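Local coordinates for protein peptidase, zinc-dependent (Methanocorpusculum labreanum, PDB 3LMC) that probably acts as a zinc-dependent metallopeptidase of family M54, binding a zinc ion and, at a separate four-cysteine site, an iron ion, at residues A[51-56]-A[117-122]; A[79-82]-A[88-91]; A[123-128]-A[171-176]. One frame throughout, in Å; residues are numbered along the deposited sequence.

Contact 1. Residues A[51-56]-A[117-122]; sequences YDAVKV and VAIVSP
Val56 and Ile119 meet methyl to methyl, CG1 of Val56 lying 3.7 Å from CD1 of Ile119, while their side chains cross at about a right angle. With CG1 anti to its backbone N (chi1 -170°) and the next bond also extended, the isoleucine carries CD1 away from strand 117-120 to the helix, leaving the shorter CG2 branch to face Ala53. That second touch is looser, 4.3 Å between Ala53 CB and Ile119 CG2. Ile119 thus forks against two residues about one helical turn apart, and all three are buried. The pairing belongs to the alpha/beta core of this probable M54 (archaemetzincin-family) metallopeptidase: helix 53-66 covers one face of the five-stranded mixed sheet through Val117 and Ile119, whereas Ala118 and Val120 turn to helix 136-154 on the other face. That second helix carries His149 and His153 of the zinc site, and the Ile119 side chain lies about 10 Å from the zinc ion. Where the helix 53-66 starts, Asp52 takes the N-cap position. Its OD1 accepts from Val54 N at 3.1 Å, the donor standing above the carboxylate plane with an N-H...O angle of 140°. Ala53 follows in the first turn, and Leu110 of strand 106-112 and Leu41 extend the apolar surroundings of Ala53 and Val56 respectively.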
ATOM      1  N   TYR A  51      -1.084  -0.691 -15.465  1.00 19.91           N
ATOM      2  CA  TYR A  51      -1.264   0.714 -15.092  1.00 19.57           C
ATOM      3  C   TYR A  51      -0.004   1.361 -14.513  1.00 20.70           C
ATOM      4  O   TYR A  51       0.674   0.768 -13.676  1.00 23.23           O
ATOM      5  CB  TYR A  51      -2.421   0.861 -14.106  1.00 22.70           C
ATOM      6  CG  TYR A  51      -3.750   0.367 -14.629  1.00 20.90           C
ATOM      7  CD1 TYR A  51      -4.058  -0.985 -14.613  1.00 20.02           C
ATOM      8  CD2 TYR A  51      -4.698   1.252 -15.138  1.00 21.48           C
ATOM      9  CE1 TYR A  51      -5.268  -1.443 -15.074  1.00 21.82           C
ATOM     10  CE2 TYR A  51      -5.932   0.797 -15.598  1.00 17.57           C
ATOM     11  CZ  TYR A  51      -6.203  -0.547 -15.564  1.00 21.56           C
ATOM     12  OH  TYR A  51      -7.412  -1.031 -16.022  1.00 28.77           O
ATOM     13  N   ASP A  52       0.292   2.582 -14.967  1.00 18.09           N
ATOM     14  CA  ASP A  52       1.411   3.384 -14.464  1.00 21.08           C
ATOM     15  C   ASP A  52       1.159   3.803 -13.020  1.00 17.36           C
ATOM     16  O   ASP A  52       0.358   4.698 -12.764  1.00 25.12           O
ATOM     17  CB  ASP A  52       1.550   4.641 -15.336  1.00 25.87           C
ATOM     18  CG  ASP A  52       2.815   5.458 -15.029  1.00 36.60           C
ATOM     19  OD1 ASP A  52       3.499   5.219 -14.000  1.00 34.24           O
ATOM     20  OD2 ASP A  52       3.125   6.356 -15.844  1.00 42.18           O
ATOM     21  N   ALA A  53       1.839   3.182 -12.070  1.00 17.44           N
ATOM     22  CA  ALA A  53       1.537   3.445 -10.662  1.00 18.07           C
ATOM     23  C   ALA A  53       1.900   4.862 -10.229  1.00 23.17           C
ATOM     24  O   ALA A  53       1.343   5.388  -9.254  1.00 24.52           O
ATOM     25  CB  ALA A  53       2.209   2.428  -9.772  1.00 17.34           C
ATOM     26  N   VAL A  54       2.834   5.490 -10.939  1.00 22.49           N
ATOM     27  CA  VAL A  54       3.213   6.863 -10.599  1.00 18.00           C
ATOM     28  C   VAL A  54       2.019   7.788 -10.804  1.00 18.81           C
ATOM     29  O   VAL A  54       1.709   8.601  -9.945  1.00 21.16           O
ATOM     30  CB  VAL A  54       4.414   7.367 -11.424  1.00 22.10           C
ATOM     31  CG1 VAL A  54       4.705   8.821 -11.085  1.00 24.18           C
ATOM     32  CG2 VAL A  54       5.654   6.496 -11.163  1.00 17.32           C
ATOM     33  N   LYS A  55       1.322   7.629 -11.926  1.00 20.86           N
ATOM     34  CA  LYS A  55       0.111   8.402 -12.189  1.00 20.45           C
ATOM     35  C   LYS A  55      -0.997   8.148 -11.184  1.00 20.95           C
ATOM     36  O   LYS A  55      -1.680   9.084 -10.759  1.00 20.51           O
ATOM     37  CB  LYS A  55      -0.394   8.154 -13.604  1.00 22.38           C
ATOM     38  CG  LYS A  55       0.395   8.931 -14.639  1.00 27.91           C
ATOM     39  CD  LYS A  55      -0.161   8.749 -16.029  1.00 33.23           C
ATOM     40  CE  LYS A  55       0.677   9.530 -17.026  1.00 33.91           C
ATOM     41  NZ  LYS A  55       0.157   9.358 -18.396  1.00 39.63           N
ATOM     42  N   VAL A  56      -1.176   6.887 -10.797  1.00 18.37           N
ATOM     43  CA  VAL A  56      -2.200   6.562  -9.806  1.00 18.85           C
ATOM     44  C   VAL A  56      -1.862   7.255  -8.479  1.00 18.54           C
ATOM     45  O   VAL A  56      -2.740   7.784  -7.808  1.00 17.17           O
ATOM     46  CB  VAL A  56      -2.350   5.033  -9.598  1.00 19.92           C
ATOM     47  CG1 VAL A  56      -3.439   4.734  -8.566  1.00 16.13           C
ATOM     48  CG2 VAL A  56      -2.670   4.315 -10.944  1.00 15.89           C
ATOM     49  N   VAL A 117       1.654   8.987  -0.135  1.00 14.23           N
ATOM     50  CA  VAL A 117       0.731   8.020  -0.746  1.00 15.55           C
ATOM     51  C   VAL A 117       1.477   6.787  -1.225  1.00 16.39           C
ATOM     52  O   VAL A 117       2.594   6.893  -1.732  1.00 17.68           O
ATOM     53  CB  VAL A 117      -0.027   8.603  -1.958  1.00 16.86           C
ATOM     54  CG1 VAL A 117      -1.072   9.646  -1.505  1.00 14.11           C
ATOM     55  CG2 VAL A 117       0.972   9.192  -2.989  1.00 12.34           C
ATOM     56  N   ALA A 118       0.851   5.624  -1.078  1.00 13.02           N
ATOM     57  CA  ALA A 118       1.453   4.373  -1.512  1.00 12.29           C
ATOM     58  C   ALA A 118       0.381   3.471  -2.106  1.00 16.41           C
ATOM     59  O   ALA A 118      -0.821   3.735  -1.967  1.00 13.52           O
ATOM     60  CB  ALA A 118       2.153   3.680  -0.345  1.00 18.56           C
ATOM     61  N   ILE A 119       0.811   2.404  -2.769  1.00 13.56           N
ATOM     62  CA  ILE A 119      -0.127   1.512  -3.435  1.00 16.62           C
ATOM     63  C   ILE A 119       0.375   0.075  -3.396  1.00 15.29           C
ATOM     64  O   ILE A 119       1.583  -0.162  -3.482  1.00 18.48           O
ATOM     65  CB  ILE A 119      -0.359   1.951  -4.916  1.00 21.81           C
ATOM     66  CG1 ILE A 119      -1.522   1.187  -5.553  1.00 15.31           C
ATOM     67  CG2 ILE A 119       0.900   1.758  -5.744  1.00 23.84           C
ATOM     68  CD1 ILE A 119      -1.988   1.801  -6.919  1.00 14.79           C
ATOM     69  N   VAL A 120      -0.544  -0.877  -3.238  1.00 11.99           N
ATOM     70  CA  VAL A 120      -0.208  -2.287  -3.416  1.00  9.74           C
ATOM     71  C   VAL A 120      -1.259  -2.949  -4.298  1.00 19.09           C
ATOM     72  O   VAL A 120      -2.451  -2.622  -4.218  1.00 16.89           O
ATOM     73  CB  VAL A 120      -0.088  -3.047  -2.086  1.00 19.72           C
ATOM     74  CG1 VAL A 120      -1.282  -2.765  -1.181  1.00 19.08           C
ATOM     75  CG2 VAL A 120       0.026  -4.556  -2.357  1.00 22.27           C
ATOM     76  N   SER A 121      -0.818  -3.860  -5.163  1.00 15.67           N
ATOM     77  CA  SER A 121      -1.744  -4.557  -6.037  1.00 15.17           C
ATOM     78  C   SER A 121      -1.721  -6.047  -5.740  1.00 16.76           C
ATOM     79  O   SER A 121      -0.673  -6.688  -5.855  1.00 16.51           O
ATOM     80  CB  SER A 121      -1.368  -4.360  -7.495  1.00 13.71           C
ATOM     81  OG  SER A 121      -2.019  -5.358  -8.270  1.00 15.13           O
ATOM     82  N   PRO A 122      -2.869  -6.604  -5.341  1.00 15.84           N
ATOM     83  CA  PRO A 122      -2.892  -8.051  -5.109  1.00 15.57           C
ATOM     84  C   PRO A 122      -2.905  -8.853  -6.410  1.00 20.20           C
ATOM     85  O   PRO A 122      -2.942 -10.084  -6.339  1.00 20.28           O
ATOM     86  CB  PRO A 122      -4.201  -8.259  -4.352  1.00 15.87           C
ATOM     87  CG  PRO A 122      -4.517  -6.926  -3.740  1.00 20.51           C
ATOM     88  CD  PRO A 122      -4.056  -5.941  -4.781  1.00 17.86           C
TER

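Contact 2. Residues A[79-82]-A[88-91]; sequences EFYN and HEKI
Phe80 presents the CE2–CZ edge of its ring to the imidazole of His88, which brings NE2 close to the phenyl plane. His88 NE2 is 3.4 Å from Phe80 CZ and nearly as close to CE2, and His88 CD2 follows at 3.7 Å from Phe80 CE2. The two planes are inclined by 55° with centroids 5.2 Å apart, an oblique aromatic pair in which the side chains themselves cross at about a right angle. Phe80 holds CG anti to its backbone N (chi1 -179°), which swings the ring along the helix to the histidine; Phe84, on the intervening turn, meets the Phe80 ring as well. An alanine in place of His88 would remove the imidazole and is likely to leave the CE2–CZ edge of Phe80 without its neighbour, giving the phenyl ring more room to turn. The second touch is more buried and lighter: Tyr81 offers the edge at CE2 to the aliphatic CG of Glu89, 4.2 Å away. With CG anti to its carbonyl carbon (chi1 -51°), Glu89 sets this methylene against the tyrosine, and the bend at chi2 turns the carboxylate off to His4, whose NE2 is hydrogen-bonded to OE1. The phenol oxygen of Tyr81 is hydrogen-bonded to the backbone O of Arg64, and NH1 of the same arginine to Glu89 O, which ties both residues to helix 53-66. Glu89 is the first residue to leave helical geometry, and the arrangement is that of a helix-to-strand junction, where helix 78-88 gives way to inner strand 90-94 of the alpha/beta sheet.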
ATOM      1  N   GLU A  79      -7.804  24.653   6.390  1.00 32.67           N
ATOM      2  CA  GLU A  79      -6.730  25.290   5.644  1.00 37.11           C
ATOM      3  C   GLU A  79      -5.403  24.582   5.914  1.00 32.03           C
ATOM      4  O   GLU A  79      -4.585  24.427   5.007  1.00 31.30           O
ATOM      5  CB  GLU A  79      -6.628  26.778   6.001  1.00 47.18           C
ATOM      6  CG  GLU A  79      -6.059  27.650   4.885  1.00 57.61           C
ATOM      7  CD  GLU A  79      -6.074  29.137   5.231  1.00 66.57           C
ATOM      8  OE1 GLU A  79      -5.958  29.476   6.432  1.00 68.02           O
ATOM      9  OE2 GLU A  79      -6.201  29.964   4.300  1.00 68.43           O
ATOM     10  N   PHE A  80      -5.195  24.156   7.160  1.00 27.62           N
ATOM     11  CA  PHE A  80      -4.014  23.373   7.514  1.00 26.43           C
ATOM     12  C   PHE A  80      -4.011  22.061   6.707  1.00 22.80           C
ATOM     13  O   PHE A  80      -2.972  21.626   6.221  1.00 21.56           O
ATOM     14  CB  PHE A  80      -4.005  23.089   9.020  1.00 26.82           C
ATOM     15  CG  PHE A  80      -2.811  22.292   9.499  1.00 28.74           C
ATOM     16  CD1 PHE A  80      -1.751  22.922  10.136  1.00 27.88           C
ATOM     17  CD2 PHE A  80      -2.758  20.914   9.338  1.00 30.02           C
ATOM     18  CE1 PHE A  80      -0.655  22.192  10.582  1.00 26.19           C
ATOM     19  CE2 PHE A  80      -1.662  20.176   9.786  1.00 25.97           C
ATOM     20  CZ  PHE A  80      -0.616  20.806  10.402  1.00 26.92           C
ATOM     21  N   TYR A  81      -5.179  21.444   6.559  1.00 25.13           N
ATOM     22  CA  TYR A  81      -5.309  20.179   5.830  1.00 21.48           C
ATOM     23  C   TYR A  81      -4.988  20.363   4.350  1.00 24.94           C
ATOM     24  O   TYR A  81      -4.305  19.529   3.732  1.00 27.83           O
ATOM     25  CB  TYR A  81      -6.719  19.617   6.008  1.00 21.50           C
ATOM     26  CG  TYR A  81      -7.015  18.351   5.228  1.00 27.08           C
ATOM     27  CD1 TYR A  81      -7.619  18.408   3.977  1.00 27.83           C
ATOM     28  CD2 TYR A  81      -6.721  17.097   5.755  1.00 27.86           C
ATOM     29  CE1 TYR A  81      -7.908  17.253   3.260  1.00 27.76           C
ATOM     30  CE2 TYR A  81      -7.012  15.934   5.044  1.00 29.07           C
ATOM     31  CZ  TYR A  81      -7.601  16.019   3.800  1.00 28.94           C
ATOM     32  OH  TYR A  81      -7.890  14.870   3.090  1.00 32.43           O
ATOM     33  N   ASN A  82      -5.501  21.446   3.774  1.00 25.75           N
ATOM     34  CA  ASN A  82      -5.244  21.733   2.368  0.50 26.12           C
ATOM     35  C   ASN A  82      -3.745  21.824   2.088  1.00 30.19           C
ATOM     36  O   ASN A  82      -3.274  21.289   1.085  1.00 34.12           O
ATOM     37  CB  ASN A  82      -5.956  23.014   1.917  0.50 25.21           C
ATOM     38  CG  ASN A  82      -6.011  23.146   0.400  0.50 22.99           C
ATOM     39  OD1 ASN A  82      -5.271  23.934  -0.189  0.50 20.31           O
ATOM     40  ND2 ASN A  82      -6.884  22.360  -0.240  0.50 21.82           N
ATOM     41  N   HIS A  88       0.373  14.312   6.942  1.00 14.30           N
ATOM     42  CA  HIS A  88      -0.352  13.803   8.105  1.00 20.00           C
ATOM     43  C   HIS A  88      -1.242  12.603   7.839  1.00 24.13           C
ATOM     44  O   HIS A  88      -1.400  11.742   8.707  1.00 26.13           O
ATOM     45  CB  HIS A  88      -1.174  14.926   8.741  1.00 22.17           C
ATOM     46  CG  HIS A  88      -0.335  16.006   9.340  1.00 24.51           C
ATOM     47  ND1 HIS A  88       0.116  15.962  10.640  1.00 30.29           N
ATOM     48  CD2 HIS A  88       0.147  17.156   8.812  1.00 27.45           C
ATOM     49  CE1 HIS A  88       0.845  17.035  10.887  1.00 31.68           C
ATOM     50  NE2 HIS A  88       0.877  17.776   9.795  1.00 31.14           N
ATOM     51  N   GLU A  89      -1.841  12.546   6.656  1.00 21.21           N
ATOM     52  CA  GLU A  89      -2.809  11.491   6.375  1.00 18.42           C
ATOM     53  C   GLU A  89      -2.282  10.579   5.272  1.00 13.56           C
ATOM     54  O   GLU A  89      -2.566  10.768   4.091  1.00 15.02           O
ATOM     55  CB  GLU A  89      -4.169  12.096   6.014  1.00 18.73           C
ATOM     56  CG  GLU A  89      -4.655  13.129   7.033  1.00 22.69           C
ATOM     57  CD  GLU A  89      -4.781  12.562   8.451  1.00 27.95           C
ATOM     58  OE1 GLU A  89      -5.167  11.382   8.601  1.00 26.27           O
ATOM     59  OE2 GLU A  89      -4.500  13.302   9.421  1.00 26.00           O
ATOM     60  N   LYS A  90      -1.475   9.607   5.677  1.00 12.26           N
ATOM     61  CA  LYS A  90      -0.841   8.705   4.737  1.00 14.77           C
ATOM     62  C   LYS A  90      -1.908   7.769   4.213  1.00 20.03           C
ATOM     63  O   LYS A  90      -2.750   7.307   4.977  1.00 22.05           O
ATOM     64  CB  LYS A  90       0.234   7.888   5.443  1.00 14.46           C
ATOM     65  CG  LYS A  90       1.281   8.725   6.184  1.00 15.91           C
ATOM     66  CD  LYS A  90       1.883   9.803   5.307  1.00 14.92           C
ATOM     67  CE  LYS A  90       3.056  10.524   6.049  1.00 16.72           C
ATOM     68  NZ  LYS A  90       3.630  11.613   5.194  1.00 13.29           N
ATOM     69  N   ILE A  91      -1.880   7.488   2.916  1.00 21.19           N
ATOM     70  CA  ILE A  91      -2.819   6.533   2.340  1.00 17.99           C
ATOM     71  C   ILE A  91      -2.117   5.378   1.642  1.00 17.18           C
ATOM     72  O   ILE A  91      -1.202   5.593   0.849  1.00 17.89           O
ATOM     73  CB  ILE A  91      -3.741   7.223   1.333  1.00 17.06           C
ATOM     74  CG1 ILE A  91      -4.588   8.276   2.054  1.00 18.16           C
ATOM     75  CG2 ILE A  91      -4.590   6.192   0.567  1.00 15.84           C
ATOM     76  CD1 ILE A  91      -5.339   9.214   1.113  1.00 20.16           C
TER

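Contact 3. Residues A[123-128]-A[171-176]; sequences HRLQNE and RNLDEL
Arg124 O is hydrogen-bonded to the hydroxyl of Tyr130 and is also packed against by Leu173, whose CD2 lies 3.7 Å away. The rest of the contact is leucine on leucine. Leu125 turns CD2 against two helix residues, touching Leu176 CD2 at 3.6 Å and Leu173 CD1 at 3.9 Å; it crosses the Leu176 side chain at about a right angle and that of Leu173 more obliquely. Leu173 and Leu176 both hold CG anti to the backbone N, which turns their methyls to the loop. Phe108 of edge strand 106-112 touches all three leucines, and Leu139 of helix 136-154 adds to the cluster at Leu125. The contact thus joins the loop that leads from strand 117-120 into the zinc-binding helix to the short helix 173-178, which lies in the chain between the iron-binding cysteines Cys165 and Cys184. The Leu176 side chain lies about 7 Å from that of zinc ligand His149, and about 11 Å from the zinc ion itself. Helix 173-178 begins with Asn172 as N-cap, whose OD1 receives Glu175 N at 3.1 Å in a nearly straight bond (172°). In the loop, Gln126 folds back so that NE2 donates to His123 O at 3.2 Å. The Arg124 side chain leads off elsewhere, paired with Asp98 and making a cation-pi contact with Phe106.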
ATOM      1  N   HIS A 123      -2.850  -8.191  -7.569  1.00 17.39           N
ATOM      2  CA  HIS A 123      -2.991  -8.919  -8.840  1.00 16.18           C
ATOM      3  C   HIS A 123      -2.002 -10.068  -8.984  1.00 16.60           C
ATOM      4  O   HIS A 123      -2.361 -11.135  -9.460  1.00 18.67           O
ATOM      5  CB  HIS A 123      -2.872  -7.994 -10.046  1.00 20.92           C
ATOM      6  CG  HIS A 123      -3.296  -8.639 -11.334  1.00 25.06           C
ATOM      7  ND1 HIS A 123      -2.397  -9.048 -12.296  1.00 25.04           N
ATOM      8  CD2 HIS A 123      -4.524  -8.974 -11.800  1.00 27.33           C
ATOM      9  CE1 HIS A 123      -3.052  -9.576 -13.314  1.00 29.11           C
ATOM     10  NE2 HIS A 123      -4.345  -9.549 -13.038  1.00 32.96           N
ATOM     11  N   ARG A 124      -0.752  -9.847  -8.585  1.00 15.30           N
ATOM     12  CA  ARG A 124       0.255 -10.902  -8.635  1.00 14.73           C
ATOM     13  C   ARG A 124       0.549 -11.546  -7.280  1.00 20.24           C
ATOM     14  O   ARG A 124       1.469 -12.369  -7.164  1.00 21.18           O
ATOM     15  CB  ARG A 124       1.536 -10.367  -9.257  1.00 17.25           C
ATOM     16  CG  ARG A 124       1.348 -10.014 -10.736  1.00 21.07           C
ATOM     17  CD  ARG A 124       2.628  -9.506 -11.355  1.00 18.55           C
ATOM     18  NE  ARG A 124       2.389  -8.912 -12.665  1.00 16.38           N
ATOM     19  CZ  ARG A 124       2.999  -9.279 -13.783  1.00 21.78           C
ATOM     20  NH1 ARG A 124       3.891 -10.262 -13.773  1.00 23.92           N
ATOM     21  NH2 ARG A 124       2.731  -8.646 -14.915  1.00 21.68           N
ATOM     22  N   LEU A 125      -0.227 -11.166  -6.266  1.00 17.19           N
ATOM     23  CA  LEU A 125      -0.102 -11.738  -4.925  1.00 19.39           C
ATOM     24  C   LEU A 125      -1.078 -12.892  -4.737  1.00 24.17           C
ATOM     25  O   LEU A 125      -0.800 -13.839  -3.998  1.00 30.12           O
ATOM     26  CB  LEU A 125      -0.356 -10.664  -3.854  1.00 16.65           C
ATOM     27  CG  LEU A 125       0.538  -9.429  -3.972  1.00 20.78           C
ATOM     28  CD1 LEU A 125       0.326  -8.420  -2.810  1.00 15.28           C
ATOM     29  CD2 LEU A 125       2.009  -9.854  -4.059  1.00 18.38           C
ATOM     30  N   GLN A 126      -2.218 -12.805  -5.419  1.00 18.29           N
ATOM     31  CA  GLN A 126      -3.230 -13.845  -5.388  1.00 18.80           C
ATOM     32  C   GLN A 126      -2.707 -15.170  -5.970  1.00 18.11           C
ATOM     33  O   GLN A 126      -2.064 -15.194  -7.026  1.00 15.68           O
ATOM     34  CB  GLN A 126      -4.483 -13.373  -6.148  1.00 17.98           C
ATOM     35  CG  GLN A 126      -4.227 -13.021  -7.610  1.00 25.73           C
ATOM     36  CD  GLN A 126      -5.509 -12.716  -8.380  1.00 32.22           C
ATOM     37  OE1 GLN A 126      -6.620 -13.024  -7.922  1.00 31.66           O
ATOM     38  NE2 GLN A 126      -5.360 -12.115  -9.560  1.00 25.26           N
ATOM     39  N   ASN A 127      -2.966 -16.268  -5.269  1.00 21.41           N
ATOM     40  CA  ASN A 127      -2.691 -17.599  -5.811  1.00 21.42           C
ATOM     41  C   ASN A 127      -3.231 -17.767  -7.243  1.00 21.50           C
ATOM     42  O   ASN A 127      -2.583 -18.365  -8.099  1.00 26.90           O
ATOM     43  CB  ASN A 127      -3.327 -18.680  -4.923  1.00 19.01           C
ATOM     44  CG  ASN A 127      -2.375 -19.238  -3.872  1.00 19.98           C
ATOM     45  OD1 ASN A 127      -1.279 -18.722  -3.653  1.00 22.76           O
ATOM     46  ND2 ASN A 127      -2.802 -20.317  -3.214  1.00 22.35           N
ATOM     47  N   GLU A 128      -4.434 -17.263  -7.496  1.00 17.53           N
ATOM     48  CA  GLU A 128      -5.076 -17.461  -8.792  1.00 21.60           C
ATOM     49  C   GLU A 128      -4.257 -16.957  -9.982  1.00 25.79           C
ATOM     50  O   GLU A 128      -4.370 -17.497 -11.078  1.00 27.95           O
ATOM     51  CB  GLU A 128      -6.463 -16.830  -8.820  1.00 20.65           C
ATOM     52  CG  GLU A 128      -7.451 -17.489  -7.865  1.00 21.98           C
ATOM     53  CD  GLU A 128      -7.469 -16.810  -6.503  1.00 28.05           C
ATOM     54  OE1 GLU A 128      -6.399 -16.361  -6.035  1.00 22.92           O
ATOM     55  OE2 GLU A 128      -8.560 -16.712  -5.905  1.00 30.68           O
ATOM     56  N   ARG A 171      12.368  -9.753  -5.131  1.00 43.81           N
ATOM     57  CA  ARG A 171      12.494  -9.848  -6.585  1.00 49.46           C
ATOM     58  C   ARG A 171      11.307 -10.582  -7.196  1.00 48.58           C
ATOM     59  O   ARG A 171      10.922 -10.327  -8.341  1.00 49.64           O
ATOM     60  CB  ARG A 171      13.802 -10.539  -6.976  1.00 56.86           C
ATOM     61  CG  ARG A 171      15.043  -9.720  -6.645  1.00 63.70           C
ATOM     62  CD  ARG A 171      16.297 -10.274  -7.311  1.00 68.20           C
ATOM     63  NE  ARG A 171      16.639 -11.616  -6.846  1.00 70.48           N
ATOM     64  CZ  ARG A 171      17.289 -11.873  -5.715  1.00 73.19           C
ATOM     65  NH1 ARG A 171      17.655 -10.881  -4.917  1.00 74.33           N
ATOM     66  NH2 ARG A 171      17.568 -13.125  -5.376  1.00 74.61           N
ATOM     67  N   ASN A 172      10.720 -11.485  -6.417  1.00 45.58           N
ATOM     68  CA  ASN A 172       9.612 -12.302  -6.889  1.00 42.15           C
ATOM     69  C   ASN A 172       8.736 -12.778  -5.731  1.00 37.40           C
ATOM     70  O   ASN A 172       8.997 -12.453  -4.575  1.00 39.31           O
ATOM     71  CB  ASN A 172      10.150 -13.488  -7.689  1.00 44.04           C
ATOM     72  CG  ASN A 172      11.230 -14.253  -6.939  1.00 45.17           C
ATOM     73  OD1 ASN A 172      11.099 -14.525  -5.740  1.00 43.82           O
ATOM     74  ND2 ASN A 172      12.298 -14.613  -7.643  1.00 42.97           N
ATOM     75  N   LEU A 173       7.707 -13.556  -6.042  1.00 31.76           N
ATOM     76  CA  LEU A 173       6.747 -13.979  -5.029  1.00 32.43           C
ATOM     77  C   LEU A 173       7.316 -14.910  -3.955  1.00 35.88           C
ATOM     78  O   LEU A 173       6.895 -14.850  -2.794  1.00 39.41           O
ATOM     79  CB  LEU A 173       5.517 -14.618  -5.662  1.00 29.10           C
ATOM     80  CG  LEU A 173       4.357 -14.556  -4.674  1.00 32.78           C
ATOM     81  CD1 LEU A 173       4.158 -13.115  -4.236  1.00 29.32           C
ATOM     82  CD2 LEU A 173       3.084 -15.121  -5.280  1.00 39.59           C
ATOM     83  N   ASP A 174       8.260 -15.768  -4.336  1.00 31.33           N
ATOM     84  CA  ASP A 174       8.906 -16.662  -3.385  1.00 31.13           C
ATOM     85  C   ASP A 174       9.677 -15.885  -2.319  1.00 28.33           C
ATOM     86  O   ASP A 174       9.567 -16.182  -1.124  1.00 28.61           O
ATOM     87  CB  ASP A 174       9.830 -17.636  -4.107  1.00 40.92           C
ATOM     88  CG  ASP A 174       9.064 -18.686  -4.894  1.00 51.94           C
ATOM     89  OD1 ASP A 174       7.854 -18.877  -4.621  1.00 54.34           O
ATOM     90  OD2 ASP A 174       9.671 -19.321  -5.784  1.00 56.33           O
ATOM     91  N   GLU A 175      10.457 -14.898  -2.755  1.00 23.17           N
ATOM     92  CA  GLU A 175      11.148 -13.988  -1.837  1.00 29.43           C
ATOM     93  C   GLU A 175      10.185 -13.215  -0.940  1.00 24.65           C
ATOM     94  O   GLU A 175      10.463 -12.999   0.235  1.00 25.79           O
ATOM     95  CB  GLU A 175      12.040 -13.009  -2.603  1.00 35.90           C
ATOM     96  CG  GLU A 175      13.522 -13.358  -2.564  1.00 42.66           C
ATOM     97  CD  GLU A 175      14.347 -12.534  -3.543  1.00 46.53           C
ATOM     98  OE1 GLU A 175      14.149 -11.296  -3.623  1.00 44.07           O
ATOM     99  OE2 GLU A 175      15.195 -13.132  -4.240  1.00 48.93           O
ATOM    100  N   LEU A 176       9.050 -12.796  -1.489  1.00 23.59           N
ATOM    101  CA  LEU A 176       8.068 -12.057  -0.693  1.00 26.31           C
ATOM    102  C   LEU A 176       7.502 -12.962   0.409  1.00 23.60           C
ATOM    103  O   LEU A 176       7.324 -12.550   1.556  1.00 24.74           O
ATOM    104  CB  LEU A 176       6.961 -11.483  -1.601  1.00 26.04           C
ATOM    105  CG  LEU A 176       5.686 -10.877  -1.003  1.00 29.31           C
ATOM    106  CD1 LEU A 176       5.973 -10.086   0.228  1.00 36.09           C
ATOM    107  CD2 LEU A 176       5.014 -10.003  -2.016  1.00 24.37           C
TER

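In the fold
Contacts 1 and 2 meet in the five-stranded sheet, where strands 117-120 and 90-94 are parallel neighbours joined by a probable backbone hydrogen bond from Ala118 N to Ile91 O (2.8 Å); their centres are about 20 Å apart. Both segments of contact 2 fall in the chain between the two of contact 1, and contact 3 follows later. The centre of contact 3 lies about 16 Å from that of contact 1, and the two touch where Val120 CG2 meets Leu125 CD1 at 3.9 Å. Contacts 2 and 3, with centres about 32 Å apart, sit on opposite sides of the chain's centre. The series therefore runs from a helix-strand junction remote from the metals, through the sheet core, to the region beside zinc-binding helix 136-154.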